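Local coordinates for protein periplasmic beta-glucosidase (Pseudomonas aeruginosa, PDB 6R5R) that probably hydrolyses terminal, non-reducing beta-D-glucosyl residues from beta-D-glucosides, releasing beta-D-glucose in the periplasm, at residues P125-T130 against E140-D145; K389-V394 against V403-V408; T423-K428 against L464-D469. The protein carries 1 engineered substitution. All blocks are in the same frame, centred on the assembly; numbering follows the deposited sequence.

Contact 1: P125-T130 against E140-D145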
loop_
_atom_site.group_PDB
_atom_site.type_symbol
_atom_site.label_atom_id
_atom_site.label_comp_id
_atom_site.label_asym_id
_atom_site.label_seq_id
_atom_site.Cartn_x
_atom_site.Cartn_y
_atom_site.Cartn_z
ATOM N N PRO A 125 -25.751 4.119 5.106
ATOM C CA PRO A 125 -24.822 3.037 4.763
ATOM C C PRO A 125 -23.342 3.463 4.892
ATOM O O PRO A 125 -22.999 4.610 4.705
ATOM C CB PRO A 125 -25.161 2.782 3.296
ATOM C CG PRO A 125 -25.539 4.128 2.779
ATOM C CD PRO A 125 -26.321 4.741 3.918
ATOM N N MET A 126 -22.504 2.478 5.190
ATOM C CA MET A 126 -21.052 2.599 5.023
ATOM C C MET A 126 -20.745 2.305 3.565
ATOM O O MET A 126 -21.064 1.193 3.129
ATOM C CB MET A 126 -20.351 1.609 5.964
ATOM C CG MET A 126 -18.823 1.771 6.003
ATOM S SD MET A 126 -18.048 0.923 4.649
ATOM C CE MET A 126 -16.418 0.677 5.361
ATOM N N VAL A 127 -20.129 3.233 2.837
ATOM C CA VAL A 127 -19.917 3.077 1.383
ATOM C C VAL A 127 -18.474 3.357 1.006
ATOM O O VAL A 127 -18.200 3.726 -0.134
ATOM C CB VAL A 127 -20.892 3.994 0.633
ATOM C CG1 VAL A 127 -22.325 3.621 1.061
ATOM C CG2 VAL A 127 -20.611 5.467 0.857
ATOM N N ASP A 128 -17.554 3.128 1.932
ATOM C CA ASP A 128 -16.126 3.342 1.657
ATOM C C ASP A 128 -15.654 2.234 0.706
ATOM O O ASP A 128 -15.890 1.032 0.987
ATOM C CB ASP A 128 -15.353 3.301 2.944
ATOM C CG ASP A 128 -15.873 4.235 4.016
ATOM O OD1 ASP A 128 -16.218 5.368 3.663
ATOM O OD2 ASP A 128 -15.876 3.821 5.187
ATOM N N ILE A 129 -14.966 2.610 -0.374
ATOM C CA ILE A 129 -14.300 1.628 -1.268
ATOM C C ILE A 129 -13.150 0.963 -0.510
ATOM O O ILE A 129 -12.367 1.629 0.155
ATOM C CB ILE A 129 -13.793 2.357 -2.519
ATOM C CG1 ILE A 129 -14.974 2.864 -3.331
ATOM C CG2 ILE A 129 -12.851 1.513 -3.338
ATOM C CD1 ILE A 129 -15.842 1.772 -3.925
ATOM N N THR A 130 -13.018 -0.361 -0.658
ATOM C CA THR A 130 -11.972 -1.147 0.022
ATOM C C THR A 130 -11.172 -1.983 -0.974
ATOM O O THR A 130 -11.734 -2.851 -1.594
ATOM C CB THR A 130 -12.546 -2.015 1.146
ATOM O OG1 THR A 130 -13.529 -2.882 0.562
ATOM C CG2 THR A 130 -13.166 -1.134 2.219
ATOM N N GLU A 140 -17.862 -3.970 6.519
ATOM C CA GLU A 140 -18.965 -2.985 6.587
ATOM C C GLU A 140 -19.302 -2.395 5.231
ATOM O O GLU A 140 -20.346 -1.776 5.147
ATOM C CB GLU A 140 -18.592 -1.825 7.490
ATOM C CG GLU A 140 -18.447 -2.290 8.896
ATOM C CD GLU A 140 -17.760 -1.256 9.743
ATOM O OE1 GLU A 140 -18.264 -0.062 9.761
ATOM O OE2 GLU A 140 -16.747 -1.635 10.383
ATOM N N GLY A 141 -18.449 -2.589 4.210
ATOM C CA GLY A 141 -18.671 -1.996 2.892
ATOM C C GLY A 141 -19.218 -3.004 1.902
ATOM O O GLY A 141 -19.608 -4.151 2.320
ATOM N N PHE A 142 -19.171 -2.637 0.638
ATOM C CA PHE A 142 -19.748 -3.453 -0.442
ATOM C C PHE A 142 -18.651 -3.993 -1.357
ATOM O O PHE A 142 -19.008 -4.498 -2.440
ATOM C CB PHE A 142 -20.799 -2.660 -1.214
ATOM C CG PHE A 142 -22.010 -2.263 -0.407
ATOM C CD1 PHE A 142 -22.751 -3.201 0.278
ATOM C CD2 PHE A 142 -22.451 -0.958 -0.409
ATOM C CE1 PHE A 142 -23.913 -2.855 0.959
ATOM C CE2 PHE A 142 -23.604 -0.605 0.291
ATOM C CZ PHE A 142 -24.328 -1.556 0.966
ATOM N N GLY A 143 -17.381 -3.900 -0.946
ATOM C CA GLY A 143 -16.231 -4.430 -1.698
ATOM C C GLY A 143 -15.483 -3.363 -2.453
ATOM O O GLY A 143 -15.409 -2.197 -1.978
ATOM N N GLU A 144 -14.876 -3.748 -3.572
ATOM C CA GLU A 144 -13.796 -2.929 -4.159
ATOM C C GLU A 144 -14.303 -2.090 -5.337
ATOM O O GLU A 144 -13.489 -1.268 -5.837
ATOM C CB GLU A 144 -12.614 -3.800 -4.619
ATOM C CG GLU A 144 -12.842 -4.659 -5.848
ATOM C CD GLU A 144 -11.803 -5.768 -6.001
ATOM O OE1 GLU A 144 -11.227 -6.220 -4.966
ATOM O OE2 GLU A 144 -11.596 -6.276 -7.149
ATOM N N ASP A 145 -15.536 -2.304 -5.789
ATOM C CA ASP A 145 -15.948 -1.699 -7.063
ATOM C C ASP A 145 -16.714 -0.412 -6.886
ATOM O O ASP A 145 -17.715 -0.389 -6.175
ATOM C CB ASP A 145 -16.768 -2.645 -7.909
ATOM C CG ASP A 145 -17.050 -1.993 -9.241
ATOM O OD1 ASP A 145 -16.066 -1.696 -9.991
ATOM O OD2 ASP A 145 -18.242 -1.805 -9.517
HETATM O O HOH W 1 -23.020 -0.714 3.930
HETATM O O HOH W 2 -17.428 -0.696 -0.796
HETATM O O HOH W 3 -16.048 -3.450 1.578
#

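Contact 2: K389-V394 against V403-V408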
loop_
_atom_site.group_PDB
_atom_site.type_symbol
_atom_site.label_atom_id
_atom_site.label_comp_id
_atom_site.label_asym_id
_atom_site.label_seq_id
_atom_site.Cartn_x
_atom_site.Cartn_y
_atom_site.Cartn_z
ATOM N N LYS A 389 -20.952 -23.786 16.384
ATOM C CA LYS A 389 -21.994 -23.486 17.386
ATOM C C LYS A 389 -21.864 -22.049 17.898
ATOM O O LYS A 389 -22.469 -21.736 18.970
ATOM C CB LYS A 389 -21.896 -24.474 18.538
ATOM C CG LYS A 389 -22.390 -25.850 18.176
ATOM C CD LYS A 389 -22.542 -26.711 19.423
ATOM C CE LYS A 389 -23.049 -28.102 19.150
ATOM N NZ LYS A 389 -23.514 -28.711 20.434
ATOM N N SER A 390 -21.333 -21.143 17.093
ATOM C CA SER A 390 -21.160 -19.752 17.551
ATOM C C SER A 390 -22.343 -18.880 17.161
ATOM O O SER A 390 -22.536 -18.628 15.949
ATOM C CB SER A 390 -19.902 -19.180 16.990
ATOM O OG SER A 390 -19.771 -17.870 17.536
ATOM N N GLN A 391 -23.140 -18.445 18.139
ATOM C CA GLN A 391 -24.210 -17.473 17.884
ATOM C C GLN A 391 -23.610 -16.072 17.763
ATOM O O GLN A 391 -24.114 -15.267 16.996
ATOM C CB GLN A 391 -25.226 -17.536 19.023
ATOM C CG GLN A 391 -26.113 -18.758 18.885
ATOM C CD GLN A 391 -27.134 -18.866 19.991
ATOM O OE1 GLN A 391 -26.759 -18.780 21.168
ATOM N NE2 GLN A 391 -28.393 -19.061 19.609
ATOM N N ARG A 392 -22.598 -15.778 18.552
ATOM C CA ARG A 392 -22.025 -14.416 18.608
ATOM C C ARG A 392 -21.361 -14.100 17.275
ATOM O O ARG A 392 -21.473 -12.948 16.797
ATOM C CB ARG A 392 -21.026 -14.321 19.752
ATOM C CG ARG A 392 -20.395 -12.950 19.866
ATOM C CD ARG A 392 -21.440 -11.940 20.303
ATOM N NE ARG A 392 -20.931 -10.600 20.119
ATOM C CZ ARG A 392 -20.932 -9.933 18.975
ATOM N NH1 ARG A 392 -21.432 -10.462 17.885
ATOM N NH2 ARG A 392 -20.413 -8.713 18.937
ATOM N N ASP A 393 -20.732 -15.085 16.658
ATOM C CA ASP A 393 -20.014 -14.778 15.404
ATOM C C ASP A 393 -20.958 -14.685 14.195
ATOM O O ASP A 393 -20.732 -13.868 13.290
ATOM C CB ASP A 393 -18.874 -15.764 15.200
ATOM C CG ASP A 393 -17.834 -15.596 16.288
ATOM O OD1 ASP A 393 -17.337 -14.492 16.476
ATOM O OD2 ASP A 393 -17.631 -16.550 17.052
ATOM N N VAL A 394 -22.019 -15.510 14.161
ATOM C CA VAL A 394 -22.859 -15.571 12.935
ATOM C C VAL A 394 -23.539 -14.215 12.703
ATOM O O VAL A 394 -23.733 -13.834 11.532
ATOM C CB VAL A 394 -23.844 -16.742 12.983
ATOM C CG1 VAL A 394 -24.985 -16.531 13.964
ATOM C CG2 VAL A 394 -24.394 -17.026 11.592
ATOM N N VAL A 403 -29.633 -10.070 19.061
ATOM C CA VAL A 403 -29.481 -10.895 20.275
ATOM C C VAL A 403 -28.812 -12.195 19.841
ATOM O O VAL A 403 -29.442 -13.008 19.156
ATOM C CB VAL A 403 -30.866 -11.159 20.892
ATOM C CG1 VAL A 403 -30.715 -12.015 22.129
ATOM C CG2 VAL A 403 -31.587 -9.876 21.204
ATOM N N PRO A 404 -27.574 -12.472 20.285
ATOM C CA PRO A 404 -26.957 -13.748 19.893
ATOM C C PRO A 404 -27.825 -14.980 20.194
ATOM O O PRO A 404 -27.904 -15.877 19.372
ATOM C CB PRO A 404 -25.656 -13.760 20.690
ATOM C CG PRO A 404 -25.325 -12.289 20.817
ATOM C CD PRO A 404 -26.664 -11.620 21.064
ATOM N N ARG A 405 -28.517 -15.013 21.331
ATOM C CA ARG A 405 -29.381 -16.200 21.665
ATOM C C ARG A 405 -30.508 -16.427 20.665
ATOM O O ARG A 405 -31.026 -17.562 20.616
ATOM C CB ARG A 405 -30.004 -16.056 23.059
ATOM C CG ARG A 405 -28.983 -16.298 24.157
ATOM C CD ARG A 405 -28.609 -17.754 24.394
ATOM N NE ARG A 405 -27.778 -17.816 25.596
ATOM C CZ ARG A 405 -28.228 -17.870 26.854
ATOM N NH1 ARG A 405 -29.527 -17.920 27.108
ATOM N NH2 ARG A 405 -27.366 -17.897 27.860
ATOM N N GLN A 406 -30.870 -15.447 19.841
ATOM C CA GLN A 406 -31.937 -15.600 18.840
ATOM C C GLN A 406 -31.361 -16.098 17.518
ATOM O O GLN A 406 -32.157 -16.358 16.619
ATOM C CB GLN A 406 -32.654 -14.263 18.667
ATOM C CG GLN A 406 -33.554 -13.966 19.854
ATOM C CD GLN A 406 -34.331 -12.688 19.701
ATOM O OE1 GLN A 406 -33.855 -11.671 19.190
ATOM N NE2 GLN A 406 -35.576 -12.746 20.157
ATOM N N ALA A 407 -30.029 -16.151 17.390
ATOM C CA ALA A 407 -29.394 -16.507 16.103
ATOM C C ALA A 407 -29.361 -18.037 15.894
ATOM O O ALA A 407 -29.175 -18.834 16.862
ATOM C CB ALA A 407 -28.037 -15.881 16.030
ATOM N N VAL A 408 -29.382 -18.418 14.618
ATOM C CA VAL A 408 -29.278 -19.832 14.202
ATOM C C VAL A 408 -27.832 -20.134 13.832
ATOM O O VAL A 408 -27.364 -19.610 12.829
ATOM C CB VAL A 408 -30.252 -20.158 13.061
ATOM C CG1 VAL A 408 -30.158 -21.625 12.721
ATOM C CG2 VAL A 408 -31.687 -19.764 13.368
#

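Contact 3: T423-K428 against L464-D469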
loop_
_atom_site.group_PDB
_atom_site.type_symbol
_atom_site.label_atom_id
_atom_site.label_comp_id
_atom_site.label_asym_id
_atom_site.label_seq_id
_atom_site.Cartn_x
_atom_site.Cartn_y
_atom_site.Cartn_z
ATOM N N THR A 423 -27.710 -38.174 11.230
ATOM C CA THR A 423 -27.042 -38.045 12.531
ATOM C C THR A 423 -25.929 -36.997 12.437
ATOM O O THR A 423 -24.982 -37.202 11.680
ATOM C CB THR A 423 -26.456 -39.383 12.992
ATOM O OG1 THR A 423 -27.549 -40.311 12.986
ATOM C CG2 THR A 423 -25.788 -39.276 14.343
ATOM N N LEU A 424 -25.999 -35.975 13.276
ATOM C CA LEU A 424 -24.907 -34.983 13.371
ATOM C C LEU A 424 -24.011 -35.325 14.544
ATOM O O LEU A 424 -24.530 -35.670 15.654
ATOM C CB LEU A 424 -25.504 -33.594 13.585
ATOM C CG LEU A 424 -26.430 -33.107 12.489
ATOM C CD1 LEU A 424 -26.895 -31.690 12.789
ATOM C CD2 LEU A 424 -25.734 -33.151 11.135
ATOM N N LEU A 425 -22.711 -35.225 14.331
ATOM C CA LEU A 425 -21.703 -35.428 15.390
ATOM C C LEU A 425 -20.919 -34.129 15.489
ATOM O O LEU A 425 -20.414 -33.680 14.461
ATOM C CB LEU A 425 -20.747 -36.566 15.014
ATOM C CG LEU A 425 -21.353 -37.930 14.717
ATOM C CD1 LEU A 425 -20.246 -38.931 14.433
ATOM C CD2 LEU A 425 -22.217 -38.426 15.866
ATOM N N TYR A 426 -20.755 -33.605 16.676
ATOM C CA TYR A 426 -20.128 -32.283 16.902
ATOM C C TYR A 426 -18.786 -32.439 17.593
ATOM O O TYR A 426 -18.674 -33.175 18.566
ATOM C CB TYR A 426 -21.021 -31.391 17.761
ATOM C CG TYR A 426 -20.323 -30.128 18.175
ATOM C CD1 TYR A 426 -20.024 -29.150 17.244
ATOM C CD2 TYR A 426 -19.885 -29.935 19.466
ATOM C CE1 TYR A 426 -19.382 -27.981 17.614
ATOM C CE2 TYR A 426 -19.237 -28.781 19.858
ATOM C CZ TYR A 426 -18.961 -27.802 18.917
ATOM O OH TYR A 426 -18.295 -26.670 19.309
ATOM N N ALA A 427 -17.778 -31.660 17.196
ATOM C CA ALA A 427 -16.541 -31.427 17.967
ATOM C C ALA A 427 -16.053 -30.026 17.668
ATOM O O ALA A 427 -16.011 -29.642 16.489
ATOM C CB ALA A 427 -15.448 -32.383 17.614
ATOM N N LYS A 428 -15.639 -29.319 18.704
ATOM C CA LYS A 428 -15.140 -27.934 18.481
ATOM C C LYS A 428 -13.871 -27.965 17.633
ATOM O O LYS A 428 -13.708 -27.075 16.761
ATOM C CB LYS A 428 -14.844 -27.246 19.807
ATOM C CG LYS A 428 -14.606 -25.757 19.620
ATOM C CD LYS A 428 -14.454 -25.024 20.884
ATOM C CE LYS A 428 -14.257 -23.556 20.620
ATOM N NZ LYS A 428 -14.539 -22.747 21.807
ATOM N N LEU A 464 -10.798 -35.678 15.475
ATOM C CA LEU A 464 -10.418 -36.808 14.568
ATOM C C LEU A 464 -11.288 -38.009 14.898
ATOM O O LEU A 464 -11.767 -38.649 13.967
ATOM C CB LEU A 464 -8.944 -37.112 14.716
ATOM C CG LEU A 464 -7.996 -36.062 14.176
ATOM C CD1 LEU A 464 -6.574 -36.384 14.513
ATOM C CD2 LEU A 464 -8.187 -35.976 12.651
ATOM N N ARG A 465 -11.563 -38.267 16.193
ATOM C CA ARG A 465 -12.486 -39.367 16.525
ATOM C C ARG A 465 -13.865 -39.154 15.934
ATOM O O ARG A 465 -14.471 -40.126 15.488
ATOM C CB ARG A 465 -12.691 -39.531 18.040
ATOM C CG ARG A 465 -11.504 -40.132 18.710
ATOM C CD ARG A 465 -11.859 -40.491 20.139
ATOM N NE ARG A 465 -12.162 -39.319 20.947
ATOM C CZ ARG A 465 -13.364 -39.020 21.443
ATOM N NH1 ARG A 465 -14.426 -39.760 21.182
ATOM N NH2 ARG A 465 -13.521 -37.923 22.168
ATOM N N THR A 466 -14.397 -37.908 15.975
ATOM C CA THR A 466 -15.708 -37.569 15.445
ATOM C C THR A 466 -15.711 -37.777 13.926
ATOM O O THR A 466 -16.626 -38.406 13.409
ATOM C CB THR A 466 -16.007 -36.129 15.895
ATOM O OG1 THR A 466 -15.826 -36.077 17.312
ATOM C CG2 THR A 466 -17.386 -35.703 15.479
ATOM N N ALA A 467 -14.675 -37.296 13.243
ATOM C CA ALA A 467 -14.592 -37.385 11.769
ATOM C C ALA A 467 -14.513 -38.856 11.352
ATOM O O ALA A 467 -15.207 -39.278 10.401
ATOM C CB ALA A 467 -13.402 -36.617 11.286
ATOM N N ARG A 468 -13.752 -39.640 12.103
ATOM C CA ARG A 468 -13.579 -41.084 11.762
ATOM C C ARG A 468 -14.900 -41.833 11.923
ATOM O O ARG A 468 -15.115 -42.800 11.198
ATOM C CB ARG A 468 -12.509 -41.681 12.650
ATOM C CG ARG A 468 -11.083 -41.300 12.338
ATOM C CD ARG A 468 -10.277 -41.759 13.535
ATOM N NE ARG A 468 -8.984 -41.136 13.523
ATOM C CZ ARG A 468 -8.307 -40.795 14.583
ATOM N NH1 ARG A 468 -8.809 -40.987 15.801
ATOM N NH2 ARG A 468 -7.118 -40.251 14.433
ATOM N N ASP A 469 -15.791 -41.351 12.772
ATOM C CA ASP A 469 -17.117 -41.947 12.981
ATOM C C ASP A 469 -18.171 -41.432 12.008
ATOM O O ASP A 469 -19.352 -41.788 12.182
ATOM C CB ASP A 469 -17.576 -41.708 14.410
ATOM C CG ASP A 469 -18.556 -42.792 14.862
ATOM O OD1 ASP A 469 -18.326 -43.963 14.481
ATOM O OD2 ASP A 469 -19.568 -42.442 15.539
#

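Contact 1: P125-T130 against E140-D145
Met126 lies across the backbone of Glu140 and Gly141 in the long loop that follows strand 121-122, the fourth parallel strand of the TIM-barrel domain, and leads into helix 146-161. Its side chain can be traced atom by atom. CB packs on Glu140 O at 3.5 Å. CG, held anti to the backbone N (chi1 -173°), reaches Glu140 CB at 3.9 Å, and the two side chains cross at about a right angle. A bend at chi2 (-83°) then carries SD over Gly141, 3.5 Å from its CA. SD also accepts a weak hydrogen bond from Asp128 N, 3.5 Å away and two residues along the chain within segment 125-130. CE ends 3.9 Å from Glu140 CB. The carboxylate of Glu140 is salt-bridged by Arg137, and the side chain comes within about 5 Å of a bound beta-D-glucopyranose; Met126 therefore packs on the CB of a residue whose side chain lies near the sugar.

Much of the remaining join runs through water. One molecule donates to both Met126 O and Glu140 O; a second donates to Asp128 O and Gly143 O and accepts from Phe142 N; a third accepts from Gly143 N and is hydrogen-bonded to Thr130 OG1. The direct backbone bond is Thr130 N to Gly143 O, 3.3 Å and fairly straight (161°), with the donor above the carbonyl plane. Thr130 O, although buried, has no hydrogen-bonding partner in the model; Glu144 CA lies 3.3 Å from Thr130 O in a bent CA-H...O contact.

Contact 2: K389-V394 against V403-V408
The flat carboxamide of Gln391 is held against the turn 403-408 by one face and by its NE2 edge. Over the face stands Pro404 O, almost directly above CD at 3.1 Å; from there it meets NE2 at too poor an angle for a hydrogen bond. At the edge, NE2 donates to Ala407 O at 2.9 Å, with a nearly straight N-H...O angle of 167°. This acceptor lies close to the amide plane, and the donor in turn lies in the plane of the carbonyl. The in-plane bond largely sets the rotation of the group; Arg405 O, well out of the amide plane, adds a second, weak bond from NE2, 3.2 Å long and bent to 125°. The extended chain (chi2 180°) places the amide there, while CB remains 3.2 Å from Pro404 O.

Both segments belong to the connection between the neighbouring parallel strands 380-384 and 423-427, part of a beta-alpha-beta crossover in the C-terminal domain. On one side is the short, weakly bonded helix 391-394; on the other, the 3-10 turn 404-406, closed by backbone bonds from Gln406 N to Val403 O and from Ala407 N to Pro404 O. Ser390 is the N-cap of the helix: its OG accepts from Asp393 N at 3.1 Å and donates to Asp393 OD2 at 2.6 Å, from above the carboxylate plane. Asp393 OD1 takes a further bond from Gln481 N.

Two further side-chain contacts lie apart from the amide. Arg392 runs alongside Pro404, pointing the same way, with CD 3.9 Å from the proline CG. Deeper in, Val394 CG1 rests on Ala407 CB at 3.7 Å.

Contact 3: T423-K428 against L464-D469
Leu425 and Thr466 form the centre of a small van der Waals interface between edge strand 423-427 and the last turn of helix 456-468. The two axes run nearly antiparallel, 165° between their directions, and approach to 8.2 Å, the layered packing of an alpha/beta sheet domain.

Van der Waals contact does the work, since no hydrogen bond crosses between the segments. Thr466 CG2 presses on Leu425 CB at 3.5 Å and also lies 3.8 Å from Leu425 O. The other branch, OG1, meets Ala427 CB at 3.7 Å, so the threonine fits between two successive residues on the same side of the strand. Beyond it, Leu425 CD1 reaches the end of the helix, 3.7 Å from Asp469 OD2, and the two side chains cross at about a right angle.

Polar interactions hold the partners from outside the pair. With chi1 at -53°, Thr466 turns its hydroxyl back along the helix, where OG1 hydrogen-bonds Glu462 O, one turn earlier; its methyl is thereby presented to the leucine. Asp469 OD2 forms a salt bridge with Arg380, the residue that starts the adjoining strand.

The strand's alternation separates two layers. Leu425 and Ala427 point toward helix 456-468, while Leu424 and Tyr426 point to the other face and pack on helix 410-418. Backbone bonds to Ile381 and Val383 join strand 423-427 to strand 380-384, and Thr466 also touches Ala382 there. On its far side, helix 456-468 leans on helix 497-508 through Leu464 and Ala467.

In the fold
Along the chain the three contacts follow in series. Contact 1 is buried in the TIM-barrel domain, its centre about 5 Å from that of the chain, whereas contacts 2 and 3 share the C-terminal domain. Centres of contacts 1 and 2 are about 25 Å apart, those of contacts 1 and 3 about 38 Å. Contacts 2 and 3, about 22 Å apart by centres, are linked in sequence by helix 410-418, and Lys389 joins them through a cation-pi interaction with Tyr426. Contact 2 closes the loop 395-402, whose Trp398 comes close to Glu140 of contact 1; the C-terminal domain thus reaches over to the sugar-binding region of the barrel, while contact 3 lies far from it at the sheet edge.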